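Local coordinates for protein DMATS type aromatic prenyltransferase (Streptomyces coelicolor, PDB 6ZS0) that probably transfers a dimethylallyl group from dimethylallyl diphosphate to the 5-position of the indole ring of tryptophan, as a DMATS-type aromatic prenyltransferase, at residues Q129-L134 / Y151-V156; G187-A192 / Y206-N211; S225-T230 / L327-Q332; Q255-F260 / T272-V277. One frame throughout, in Å; residues are numbered along the deposited sequence. Where two conformers were deposited one is given.

Interaction 1: Q129-L134 / Y151-V156; sequences QGPLAL and YLNPAV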
loop_
_atom_site.group_PDB
_atom_site.type_symbol
_atom_site.label_atom_id
_atom_site.label_comp_id
_atom_site.label_asym_id
_atom_site.label_seq_id
_atom_site.Cartn_x
_atom_site.Cartn_y
_atom_site.Cartn_z
ATOM N N GLN A 129 -16.768 -10.238 -6.134
ATOM C CA GLN A 129 -16.737 -8.974 -6.891
ATOM C C GLN A 129 -15.400 -8.283 -6.637
ATOM O O GLN A 129 -14.778 -8.529 -5.570
ATOM C CB GLN A 129 -17.954 -8.149 -6.512
ATOM C CG GLN A 129 -19.229 -8.905 -6.841
ATOM C CD GLN A 129 -20.481 -8.111 -6.596
ATOM O OE1 GLN A 129 -20.573 -6.932 -6.955
ATOM N NE2 GLN A 129 -21.458 -8.766 -5.988
ATOM N N GLY A 130 -14.960 -7.495 -7.610
ATOM C CA GLY A 130 -13.655 -6.813 -7.606
ATOM C C GLY A 130 -13.660 -5.706 -6.568
ATOM O O GLY A 130 -14.643 -5.520 -5.847
ATOM N N PRO A 131 -12.621 -4.869 -6.518
ATOM C CA PRO A 131 -11.486 -4.920 -7.452
ATOM C C PRO A 131 -10.275 -5.801 -7.093
ATOM O O PRO A 131 -9.312 -5.834 -7.844
ATOM C CB PRO A 131 -11.069 -3.443 -7.426
ATOM C CG PRO A 131 -11.318 -3.054 -6.013
ATOM C CD PRO A 131 -12.631 -3.680 -5.677
ATOM N N LEU A 132 -10.333 -6.498 -5.971
ATOM C CA LEU A 132 -9.262 -7.407 -5.524
ATOM C C LEU A 132 -9.890 -8.549 -4.744
ATOM O O LEU A 132 -11.056 -8.412 -4.283
ATOM C CB LEU A 132 -8.219 -6.643 -4.680
ATOM C CG LEU A 132 -8.577 -6.366 -3.214
ATOM C CD1 LEU A 132 -7.323 -6.177 -2.329
ATOM C CD2 LEU A 132 -9.475 -5.165 -3.111
ATOM N N ALA A 133 -9.142 -9.642 -4.593
ATOM C CA ALA A 133 -9.427 -10.747 -3.663
ATOM C C ALA A 133 -8.426 -10.748 -2.507
ATOM O O ALA A 133 -8.847 -10.893 -1.370
ATOM C CB ALA A 133 -9.420 -12.065 -4.403
ATOM N N LEU A 134 -7.135 -10.613 -2.791
ATOM C CA LEU A 134 -6.103 -10.714 -1.727
ATOM C C LEU A 134 -4.815 -10.113 -2.231
ATOM O O LEU A 134 -4.292 -10.556 -3.273
ATOM C CB LEU A 134 -5.898 -12.176 -1.322
ATOM C CG LEU A 134 -5.026 -12.394 -0.080
ATOM C CD1 LEU A 134 -5.464 -13.666 0.628
ATOM C CD2 LEU A 134 -3.529 -12.420 -0.436
ATOM N N TYR A 151 -4.316 -7.885 2.683
ATOM C CA TYR A 151 -5.391 -6.944 2.294
ATOM C C TYR A 151 -6.521 -7.731 1.655
ATOM O O TYR A 151 -6.268 -8.490 0.730
ATOM C CB TYR A 151 -4.859 -5.909 1.319
ATOM C CG TYR A 151 -3.904 -4.920 1.916
ATOM C CD1 TYR A 151 -2.578 -5.246 2.097
ATOM C CD2 TYR A 151 -4.337 -3.663 2.299
ATOM C CE1 TYR A 151 -1.689 -4.331 2.649
ATOM C CE2 TYR A 151 -3.463 -2.747 2.862
ATOM C CZ TYR A 151 -2.146 -3.088 3.042
ATOM O OH TYR A 151 -1.263 -2.178 3.560
ATOM N N LEU A 152 -7.715 -7.547 2.195
ATOM C CA LEU A 152 -8.947 -8.210 1.729
ATOM C C LEU A 152 -9.976 -7.153 1.342
ATOM O O LEU A 152 -9.773 -5.959 1.678
ATOM C CB LEU A 152 -9.454 -9.116 2.842
ATOM C CG LEU A 152 -8.461 -10.137 3.378
ATOM C CD1 LEU A 152 -8.977 -10.751 4.650
ATOM C CD2 LEU A 152 -8.212 -11.204 2.328
ATOM N N ASN A 153 -11.021 -7.572 0.642
ATOM C CA ASN A 153 -12.004 -6.685 -0.053
ATOM C C ASN A 153 -13.360 -6.704 0.642
ATOM O O ASN A 153 -14.124 -7.650 0.457
ATOM C CB ASN A 153 -12.181 -7.156 -1.491
ATOM C CG ASN A 153 -13.164 -6.317 -2.272
ATOM O OD1 ASN A 153 -13.589 -5.256 -1.822
ATOM N ND2 ASN A 153 -13.531 -6.801 -3.443
ATOM N N PRO A 154 -13.703 -5.691 1.467
ATOM C CA PRO A 154 -15.019 -5.643 2.102
ATOM C C PRO A 154 -16.193 -5.636 1.102
ATOM O O PRO A 154 -17.320 -5.974 1.535
ATOM C CB PRO A 154 -14.947 -4.336 2.898
ATOM C CG PRO A 154 -13.491 -4.185 3.202
ATOM C CD PRO A 154 -12.830 -4.593 1.913
ATOM N N ALA A 155 -15.973 -5.219 -0.153
ATOM C CA ALA A 155 -17.004 -5.120 -1.214
ATOM C C ALA A 155 -17.076 -6.406 -2.036
ATOM O O ALA A 155 -17.715 -6.371 -3.117
ATOM C CB ALA A 155 -16.748 -3.938 -2.105
ATOM N N VAL A 156 -16.500 -7.515 -1.558
ATOM C CA VAL A 156 -16.444 -8.799 -2.322
ATOM C C VAL A 156 -17.862 -9.292 -2.655
ATOM O O VAL A 156 -18.013 -9.974 -3.680
ATOM C CB VAL A 156 -15.638 -9.884 -1.576
ATOM C CG1 VAL A 156 -16.238 -10.251 -0.238
ATOM C CG2 VAL A 156 -15.468 -11.112 -2.436
HETATM O O HOH W 1 -17.396 -4.783 -5.240
HETATM O O HOH W 2 -11.235 -10.306 -0.294
#
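The carboxamide of N153 reaches across to the loop 129-134 and meets its backbone carbonyls one after another. Its CB lies against L132, 3.7 Å from CD2, with L132 O also close by. CG is placed anti to the backbone N (chi1 180°), which carries ND2 in among the carbonyls of G130 and L132 and leaves OD1 beside its own turn. At the tip, ND2 gives two weak hydrogen bonds, one to G130 O at 2.9 Å and one to L132 O at 3.1 Å, so the cis peptide between G130 and P131 and the residue after it are spanned by a single nitrogen. The other branch, N153 OD1, accepts from A155 N at 2.9 Å, the donor standing above the carbonyl plane; this is an Asx turn, laid over the type I turn from N153 to V156. That turn brings V156 O to Q129 N for a 2.8 Å hydrogen bond, bent only moderately at 159°. Two waters fill in between: one donates to both G130 O and A155 O, the other links A133 O to N153 N. Beyond them the contact becomes apolar, with L134 CD1 4.1 Å from L152 CD2, their side chains alongside each other and pointing the same way. L132 also packs on F190, and V156 on P125 and P128. Nearly all the polar grip is thus between backbone groups and one amide, so the irregular loop leading into strand 135-139 is held to the end of strand 147-152 without a charged pair.

Interaction 2: G187-A192 / Y206-N211; sequences GYPFLA and YLRHDN
Strands 191-195 and 202-209 form a beta hairpin of the ABBA barrel, and here its open end is closed where the segment leading into strand 191-195 lies against 206-208. Two backbone bonds tie it: Y206 N to F190 O at 3.0 Å, and R208 N to G187 O, also 3.0 Å and close to straight at 168°. Water bridges F190 O and Y206 O. P189 turns toward strand 202-209, its CD 3.2 Å from Y206 O and its CG 4.1 Å from Y206 CB. The ring of F190 presents its edge to the face of Y206 in a T-shaped pair, centroids 5.5 Å apart and planes at 81°. With CG beside its backbone N (chi1 -71°), the Y206 ring lies along the hairpin, where CD1 meets F190 CB at 3.7 Å and CE1 reaches A192 CB. An alanine in place of Y206 would remove that ring and is likely to leave the F190 edge without its facing partner and open a gap beside A192. In one of the two deposited conformers of R208, P189 lies over a face of its guanidinium, toward the rim, while beyond P189 and F190 lies Q255 of the next strand. Y188 and L207 run side by side, with Y188 also packed against helix 162-175. The contact is therefore mainly hydrocarbon and aromatic, with two backbone bonds holding the segments on either side of P189.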
loop_
_atom_site.group_PDB
_atom_site.type_symbol
_atom_site.label_atom_id
_atom_site.label_comp_id
_atom_site.label_asym_id
_atom_site.label_seq_id
_atom_site.Cartn_x
_atom_site.Cartn_y
_atom_site.Cartn_z
ATOM N N GLY A 187 -17.068 4.563 1.535
ATOM C CA GLY A 187 -16.751 3.177 1.174
ATOM C C GLY A 187 -15.662 2.608 2.059
ATOM O O GLY A 187 -15.046 3.358 2.857
ATOM N N TYR A 188 -15.472 1.300 1.970
ATOM C CA TYR A 188 -14.531 0.507 2.791
ATOM C C TYR A 188 -13.663 -0.278 1.828
ATOM O O TYR A 188 -13.949 -1.449 1.545
ATOM C CB TYR A 188 -15.307 -0.409 3.749
ATOM C CG TYR A 188 -16.241 0.336 4.647
ATOM C CD1 TYR A 188 -15.787 0.918 5.818
ATOM C CD2 TYR A 188 -17.554 0.528 4.283
ATOM C CE1 TYR A 188 -16.629 1.665 6.624
ATOM C CE2 TYR A 188 -18.417 1.260 5.077
ATOM C CZ TYR A 188 -17.953 1.836 6.244
ATOM O OH TYR A 188 -18.798 2.569 7.036
ATOM N N PRO A 189 -12.621 0.337 1.242
ATOM C CA PRO A 189 -11.890 -0.324 0.151
ATOM C C PRO A 189 -11.067 -1.539 0.598
ATOM O O PRO A 189 -10.876 -2.412 -0.220
ATOM C CB PRO A 189 -11.009 0.755 -0.469
ATOM C CG PRO A 189 -10.917 1.840 0.583
ATOM C CD PRO A 189 -12.166 1.731 1.455
ATOM N N PHE A 190 -10.616 -1.598 1.842
ATOM C CA PHE A 190 -9.761 -2.705 2.325
ATOM C C PHE A 190 -10.022 -2.972 3.785
ATOM O O PHE A 190 -10.289 -2.009 4.544
ATOM C CB PHE A 190 -8.271 -2.369 2.219
ATOM C CG PHE A 190 -7.832 -1.916 0.856
ATOM C CD1 PHE A 190 -7.615 -2.827 -0.153
ATOM C CD2 PHE A 190 -7.571 -0.579 0.594
ATOM C CE1 PHE A 190 -7.214 -2.415 -1.409
ATOM C CE2 PHE A 190 -7.178 -0.161 -0.669
ATOM C CZ PHE A 190 -7.005 -1.084 -1.674
ATOM N N LEU A 191 -9.934 -4.243 4.173
ATOM C CA LEU A 191 -9.602 -4.609 5.548
ATOM C C LEU A 191 -8.292 -5.379 5.516
ATOM O O LEU A 191 -8.139 -6.290 4.647
ATOM C CB LEU A 191 -10.723 -5.445 6.142
ATOM C CG LEU A 191 -10.563 -5.776 7.619
ATOM C CD1 LEU A 191 -11.922 -5.719 8.296
ATOM C CD2 LEU A 191 -9.918 -7.130 7.809
ATOM N N ALA A 192 -7.368 -5.024 6.389
ATOM C CA ALA A 192 -6.038 -5.643 6.396
ATOM C C ALA A 192 -5.715 -6.229 7.781
ATOM O O ALA A 192 -6.212 -5.736 8.798
ATOM C CB ALA A 192 -5.008 -4.664 5.958
ATOM N N TYR A 206 -9.787 0.398 6.238
ATOM C CA TYR A 206 -9.577 1.527 5.311
ATOM C C TYR A 206 -10.925 2.116 4.928
ATOM O O TYR A 206 -11.879 1.350 4.661
ATOM C CB TYR A 206 -8.804 1.091 4.073
ATOM C CG TYR A 206 -7.362 0.790 4.315
ATOM C CD1 TYR A 206 -6.975 -0.336 5.008
ATOM C CD2 TYR A 206 -6.376 1.647 3.845
ATOM C CE1 TYR A 206 -5.638 -0.610 5.234
ATOM C CE2 TYR A 206 -5.035 1.357 4.022
ATOM C CZ TYR A 206 -4.669 0.230 4.726
ATOM O OH TYR A 206 -3.352 -0.064 4.968
ATOM N N LEU A 207 -11.000 3.447 4.897
ATOM C CA LEU A 207 -12.177 4.197 4.438
ATOM C C LEU A 207 -11.790 4.999 3.209
ATOM O O LEU A 207 -10.687 5.566 3.203
ATOM C CB LEU A 207 -12.654 5.153 5.542
ATOM C CG LEU A 207 -13.572 4.565 6.616
ATOM C CD1 LEU A 207 -12.974 3.377 7.285
ATOM C CD2 LEU A 207 -13.891 5.625 7.663
ATOM N N ARG A 208 -12.702 5.089 2.258
ATOM C CA ARG A 208 -12.613 6.002 1.094
ATOM C C ARG A 208 -13.219 7.352 1.496
ATOM O O ARG A 208 -14.265 7.340 2.185
ATOM C CB ARG A 208 -13.391 5.395 -0.073
ATOM C CG ARG A 208 -13.025 5.949 -1.444
ATOM C CD ARG A 208 -13.780 5.233 -2.565
ATOM N NE ARG A 208 -14.352 3.960 -2.128
ATOM C CZ ARG A 208 -13.880 2.737 -2.402
ATOM N NH1 ARG A 208 -14.493 1.689 -1.886
ATOM N NH2 ARG A 208 -12.815 2.554 -3.178
ATOM N N HIS A 209 -12.615 8.453 1.072
ATOM C CA HIS A 209 -13.145 9.811 1.379
ATOM C C HIS A 209 -13.207 10.597 0.085
ATOM O O HIS A 209 -12.179 11.013 -0.413
ATOM C CB HIS A 209 -12.293 10.510 2.438
ATOM C CG HIS A 209 -12.224 9.778 3.730
ATOM N ND1 HIS A 209 -13.299 9.701 4.605
ATOM C CD2 HIS A 209 -11.223 9.049 4.284
ATOM C CE1 HIS A 209 -12.955 8.959 5.631
ATOM N NE2 HIS A 209 -11.696 8.544 5.451
ATOM N N ASP A 210 -14.389 10.741 -0.473
ATOM C CA ASP A 210 -14.601 11.539 -1.693
ATOM C C ASP A 210 -14.611 13.029 -1.340
ATOM O O ASP A 210 -15.249 13.398 -0.321
ATOM C CB ASP A 210 -15.902 11.124 -2.364
ATOM C CG ASP A 210 -15.988 9.662 -2.765
ATOM O OD1 ASP A 210 -14.963 8.983 -2.759
ATOM O OD2 ASP A 210 -17.120 9.217 -3.080
ATOM N N ASN A 211 -13.942 13.835 -2.152
ATOM C CA ASN A 211 -13.921 15.321 -2.078
ATOM C C ASN A 211 -13.508 15.714 -0.662
ATOM O O ASN A 211 -14.155 16.583 -0.026
ATOM C CB ASN A 211 -15.267 15.923 -2.477
ATOM C CG ASN A 211 -15.700 15.459 -3.848
ATOM O OD1 ASN A 211 -14.927 15.510 -4.806
ATOM N ND2 ASN A 211 -16.930 14.997 -3.955
HETATM O O HOH W 3 -15.193 -0.660 -1.575
HETATM O O HOH W 4 -12.669 -1.052 5.354
#

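Interaction 3: S225-T230 / L327-Q332; sequences SGLVPT and LALAGQ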
loop_
_atom_site.group_PDB
_atom_site.type_symbol
_atom_site.label_atom_id
_atom_site.label_comp_id
_atom_site.label_asym_id
_atom_site.label_seq_id
_atom_site.Cartn_x
_atom_site.Cartn_y
_atom_site.Cartn_z
ATOM N N SER A 225 -4.886 8.395 18.657
ATOM C CA SER A 225 -4.447 7.533 17.527
ATOM C C SER A 225 -3.208 8.120 16.824
ATOM O O SER A 225 -2.834 7.573 15.779
ATOM C CB SER A 225 -5.584 7.237 16.578
ATOM O OG SER A 225 -6.173 8.425 16.100
ATOM N N GLY A 226 -2.555 9.141 17.413
ATOM C CA GLY A 226 -1.135 9.469 17.141
ATOM C C GLY A 226 -0.903 10.770 16.382
ATOM O O GLY A 226 0.260 11.164 16.280
ATOM N N LEU A 227 -1.936 11.387 15.798
ATOM C CA LEU A 227 -1.810 12.665 15.042
ATOM C C LEU A 227 -2.667 13.734 15.709
ATOM O O LEU A 227 -3.674 13.371 16.362
ATOM C CB LEU A 227 -2.253 12.484 13.583
ATOM C CG LEU A 227 -1.483 11.455 12.760
ATOM C CD1 LEU A 227 -1.921 11.512 11.301
ATOM C CD2 LEU A 227 0.016 11.665 12.852
ATOM N N VAL A 228 -2.286 14.998 15.524
ATOM C CA VAL A 228 -3.033 16.180 16.035
ATOM C C VAL A 228 -3.625 16.908 14.833
ATOM O O VAL A 228 -3.001 16.952 13.777
ATOM C CB VAL A 228 -2.144 17.071 16.929
ATOM C CG1 VAL A 228 -1.582 16.272 18.103
ATOM C CG2 VAL A 228 -1.017 17.761 16.167
ATOM N N PRO A 229 -4.863 17.450 14.945
ATOM C CA PRO A 229 -5.568 18.063 13.811
ATOM C C PRO A 229 -4.757 19.038 12.942
ATOM O O PRO A 229 -4.919 19.004 11.745
ATOM C CB PRO A 229 -6.722 18.828 14.477
ATOM C CG PRO A 229 -7.004 18.054 15.750
ATOM C CD PRO A 229 -5.670 17.475 16.177
ATOM N N THR A 230 -3.901 19.863 13.548
ATOM C CA THR A 230 -3.070 20.868 12.831
ATOM C C THR A 230 -2.038 20.155 11.937
ATOM O O THR A 230 -1.752 20.696 10.835
ATOM C CB THR A 230 -2.446 21.865 13.819
ATOM O OG1 THR A 230 -1.947 21.138 14.942
ATOM C CG2 THR A 230 -3.438 22.900 14.294
ATOM N N LEU A 327 1.195 9.814 -0.961
ATOM C CA LEU A 327 1.909 10.172 0.269
ATOM C C LEU A 327 0.978 9.917 1.442
ATOM O O LEU A 327 -0.215 10.131 1.316
ATOM C CB LEU A 327 2.314 11.646 0.235
ATOM C CG LEU A 327 3.395 12.024 -0.770
ATOM C CD1 LEU A 327 3.645 13.517 -0.726
ATOM C CD2 LEU A 327 4.667 11.237 -0.561
ATOM N N ALA A 328 1.516 9.513 2.576
ATOM C CA ALA A 328 0.698 9.213 3.760
ATOM C C ALA A 328 1.397 9.760 5.004
ATOM O O ALA A 328 2.647 9.701 5.088
ATOM C CB ALA A 328 0.448 7.733 3.911
ATOM N N LEU A 329 0.583 10.210 5.932
ATOM C CA LEU A 329 1.011 10.575 7.305
ATOM C C LEU A 329 0.374 9.568 8.260
ATOM O O LEU A 329 -0.860 9.475 8.301
ATOM C CB LEU A 329 0.578 12.002 7.585
ATOM C CG LEU A 329 1.010 12.554 8.939
ATOM C CD1 LEU A 329 2.521 12.633 9.017
ATOM C CD2 LEU A 329 0.349 13.894 9.181
ATOM N N ALA A 330 1.201 8.850 9.010
ATOM C CA ALA A 330 0.800 7.669 9.793
ATOM C C ALA A 330 1.073 7.947 11.272
ATOM O O ALA A 330 2.234 8.193 11.611
ATOM C CB ALA A 330 1.543 6.447 9.325
ATOM N N GLY A 331 0.022 7.937 12.073
ATOM C CA GLY A 331 0.082 8.082 13.531
ATOM C C GLY A 331 -0.156 6.753 14.229
ATOM O O GLY A 331 -0.933 5.908 13.725
ATOM N N GLN A 332 0.499 6.580 15.366
ATOM C CA GLN A 332 0.267 5.477 16.319
ATOM C C GLN A 332 0.407 6.060 17.725
ATOM O O GLN A 332 1.352 6.808 17.949
ATOM C CB GLN A 332 1.234 4.322 16.073
ATOM C CG GLN A 332 0.558 3.107 15.461
ATOM C CD GLN A 332 -0.333 2.378 16.444
ATOM O OE1 GLN A 332 -0.033 2.284 17.637
ATOM N NE2 GLN A 332 -1.431 1.826 15.941
HETATM O O HOH W 5 2.241 9.117 15.732
#
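Apolar contact between L227 and the strand 327-332 makes up most of this meeting. The two methyls divide the work: CD1 lies 3.9 Å from L329 CG, the two side chains crossing at a slant, while CD2 rests on the backbone, 3.6 Å from G331 CA. L227 CG stands anti to its carbonyl carbon (chi1 -60°), which swings the branch over the strand. An alanine here would shed both methyls and would probably leave a gap above G331 and take away one of the neighbours of L329. Close backbone approach comes next, with G226 and G331 facing each other, their CA atoms 4.1 Å apart; a CB on either would collide with the other segment, and the backbone angles of G226 by themselves call for glycine. Polar linkage is by water alone: no direct hydrogen bond crosses, but one water lies 2.9 Å from G226 O and accepts from Q332 N at 3.1 Å. L227 also packs on V232 and F271, and L329 on F235. V228, at the N-cap, then leads into helix 229-240. This is the layout of the ABBA barrel, helices outside a closed antiparallel sheet, here with the approach to one helix laid on a strand.

Interaction 4: Q255-F260 / T272-V277; sequences QSCHSF and TLYIPV
Y274 and Q255 exchange backbone hydrogen bonds in both directions, Y274 N to Q255 O at 2.8 Å and Q255 N to Y274 O at 3.2 Å, both nearly straight. Two residues on, C257 and T272 repeat the exchange: C257 N gives to T272 O at 2.9 Å, in the carbonyl plane, and T272 N gives to C257 O at 3.0 Å. S256 and L273 form the non-hydrogen-bonded pair between them, where S256 CA also approaches T272 O in a CA-H...O contact. The side chains of Q255, C257, T272 and Y274 share one face of the sheet. On it the Y274 ring is turned so that its edge, not its face, meets the other strand: Q255 O and C257 CB both lie in its plane, and CE2 is 3.6 Å from C257 CB. T272 CG2 covers one face of the ring, 3.4 Å above its plane and toward the rim. CG of Y274 is anti to the carbonyl carbon (chi1 -57°), laying the ring back along the hairpin toward C257. On the other face, L273 CD1 tucks under Q255 O, and S256 OG is hydrogen-bonded both to H258 NE2, at 2.8 Å, and to H209 of the neighbouring strand. Farther out, T272 and Y274 touch A328 of strand 324-332, and L273 and I275 lie against F235 of helix 229-240. The face of S256 and L273 thus turns to the helices, and that of Q255, C257, T272 and Y274 turns into the barrel, the design of a hairpin in the closed antiparallel ABBA barrel.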
loop_
_atom_site.group_PDB
_atom_site.type_symbol
_atom_site.label_atom_id
_atom_site.label_comp_id
_atom_site.label_asym_id
_atom_site.label_seq_id
_atom_site.Cartn_x
_atom_site.Cartn_y
_atom_site.Cartn_z
ATOM N N GLN A 255 -7.865 8.238 1.204
ATOM C CA GLN A 255 -8.202 7.084 2.066
ATOM C C GLN A 255 -7.698 7.366 3.456
ATOM O O GLN A 255 -6.693 8.115 3.623
ATOM C CB GLN A 255 -7.641 5.766 1.518
ATOM C CG GLN A 255 -8.249 5.381 0.184
ATOM C CD GLN A 255 -7.770 4.026 -0.273
ATOM O OE1 GLN A 255 -7.522 3.126 0.537
ATOM N NE2 GLN A 255 -7.722 3.854 -1.582
ATOM N N SER A 256 -8.357 6.769 4.440
ATOM C CA SER A 256 -7.815 6.710 5.811
ATOM C C SER A 256 -7.750 5.250 6.231
ATOM O O SER A 256 -8.538 4.440 5.710
ATOM C CB SER A 256 -8.608 7.557 6.795
ATOM O OG SER A 256 -9.954 7.109 6.880
ATOM N N CYS A 257 -6.863 4.943 7.139
ATOM C CA CYS A 257 -6.706 3.613 7.754
ATOM C C CYS A 257 -6.865 3.778 9.284
ATOM O O CYS A 257 -6.278 4.747 9.809
ATOM C CB CYS A 257 -5.329 3.067 7.386
ATOM S SG CYS A 257 -4.883 1.538 8.230
ATOM N N HIS A 258 -7.591 2.887 9.929
ATOM C CA HIS A 258 -7.839 2.909 11.396
ATOM C C HIS A 258 -7.403 1.570 11.944
ATOM O O HIS A 258 -7.991 0.544 11.502
ATOM C CB HIS A 258 -9.317 3.234 11.645
ATOM C CG HIS A 258 -9.721 4.458 10.897
ATOM N ND1 HIS A 258 -9.762 5.694 11.494
ATOM C CD2 HIS A 258 -10.018 4.649 9.592
ATOM C CE1 HIS A 258 -10.082 6.597 10.596
ATOM N NE2 HIS A 258 -10.246 5.977 9.401
ATOM N N SER A 259 -6.429 1.601 12.842
ATOM C CA SER A 259 -5.691 0.426 13.348
ATOM C C SER A 259 -6.265 0.069 14.713
ATOM O O SER A 259 -6.226 0.942 15.601
ATOM C CB SER A 259 -4.200 0.699 13.426
ATOM O OG SER A 259 -3.634 0.730 12.111
ATOM N N PHE A 260 -6.789 -1.161 14.835
ATOM C CA PHE A 260 -7.233 -1.796 16.104
ATOM C C PHE A 260 -6.216 -2.874 16.514
ATOM O O PHE A 260 -6.111 -3.905 15.809
ATOM C CB PHE A 260 -8.637 -2.363 15.907
ATOM C CG PHE A 260 -9.666 -1.346 15.503
ATOM C CD1 PHE A 260 -10.390 -0.649 16.464
ATOM C CD2 PHE A 260 -9.917 -1.078 14.163
ATOM C CE1 PHE A 260 -11.345 0.286 16.095
ATOM C CE2 PHE A 260 -10.873 -0.138 13.795
ATOM C CZ PHE A 260 -11.585 0.544 14.763
ATOM N N THR A 272 -3.960 6.594 9.724
ATOM C CA THR A 272 -3.138 7.063 8.588
ATOM C C THR A 272 -4.043 7.766 7.586
ATOM O O THR A 272 -5.177 7.249 7.320
ATOM C CB THR A 272 -2.370 5.915 7.917
ATOM O OG1 THR A 272 -1.550 5.280 8.906
ATOM C CG2 THR A 272 -1.524 6.405 6.758
ATOM N N LEU A 273 -3.587 8.910 7.075
ATOM C CA LEU A 273 -4.232 9.592 5.925
ATOM C C LEU A 273 -3.383 9.451 4.667
ATOM O O LEU A 273 -2.185 9.746 4.727
ATOM C CB LEU A 273 -4.442 11.069 6.246
ATOM C CG LEU A 273 -5.156 11.870 5.158
ATOM C CD1 LEU A 273 -6.592 11.434 5.010
ATOM C CD2 LEU A 273 -5.117 13.359 5.467
ATOM N N TYR A 274 -4.000 8.960 3.589
ATOM C CA TYR A 274 -3.367 8.707 2.271
ATOM C C TYR A 274 -3.904 9.732 1.266
ATOM O O TYR A 274 -5.146 9.843 1.080
ATOM C CB TYR A 274 -3.693 7.300 1.761
ATOM C CG TYR A 274 -3.298 6.165 2.679
ATOM C CD1 TYR A 274 -2.115 5.454 2.492
ATOM C CD2 TYR A 274 -4.121 5.789 3.727
ATOM C CE1 TYR A 274 -1.753 4.416 3.353
ATOM C CE2 TYR A 274 -3.793 4.737 4.568
ATOM C CZ TYR A 274 -2.598 4.068 4.405
ATOM O OH TYR A 274 -2.256 3.056 5.269
ATOM N N ILE A 275 -3.006 10.479 0.645
ATOM C CA ILE A 275 -3.349 11.434 -0.434
ATOM C C ILE A 275 -2.756 10.927 -1.750
ATOM O O ILE A 275 -1.547 10.749 -1.853
ATOM C CB ILE A 275 -2.843 12.846 -0.082
ATOM C CG1 ILE A 275 -3.367 13.355 1.268
ATOM C CG2 ILE A 275 -3.160 13.807 -1.207
ATOM C CD1 ILE A 275 -4.820 13.438 1.384
ATOM N N PRO A 276 -3.587 10.745 -2.799
ATOM C CA PRO A 276 -3.110 10.323 -4.123
ATOM C C PRO A 276 -2.430 11.491 -4.863
ATOM O O PRO A 276 -2.971 12.032 -5.837
ATOM C CB PRO A 276 -4.390 9.833 -4.797
ATOM C CG PRO A 276 -5.465 10.670 -4.189
ATOM C CD PRO A 276 -5.046 10.872 -2.748
ATOM N N VAL A 277 -1.212 11.794 -4.423
ATOM C CA VAL A 277 -0.469 13.011 -4.870
ATOM C C VAL A 277 -0.300 12.993 -6.395
ATOM O O VAL A 277 -0.257 14.069 -6.985
ATOM C CB VAL A 277 0.880 13.130 -4.146
ATOM C CG1 VAL A 277 1.788 11.982 -4.426
ATOM C CG2 VAL A 277 1.595 14.434 -4.478
#

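From the N terminus, interaction 1 comes first, closing a short loop through strands 135-139 and 147-152. Interaction 2 follows in series and closes the hairpin of strands 191-195 and 202-209; the two touch where L152 N meets L191 O across neighbouring strands. Interaction 3 then opens at 225-230 and closes nearly a hundred residues later at 327-332, and interaction 4, the hairpin of 255-260 with 272-277, falls wholly within that span; none cross. Interaction 4 is also tied to the strands on either side of it, through S256 to L207 and L273 to L329. Together they run round much of the barrel, from the approach to strand 135-139 to strand 324-332 and the start of helix 229-240.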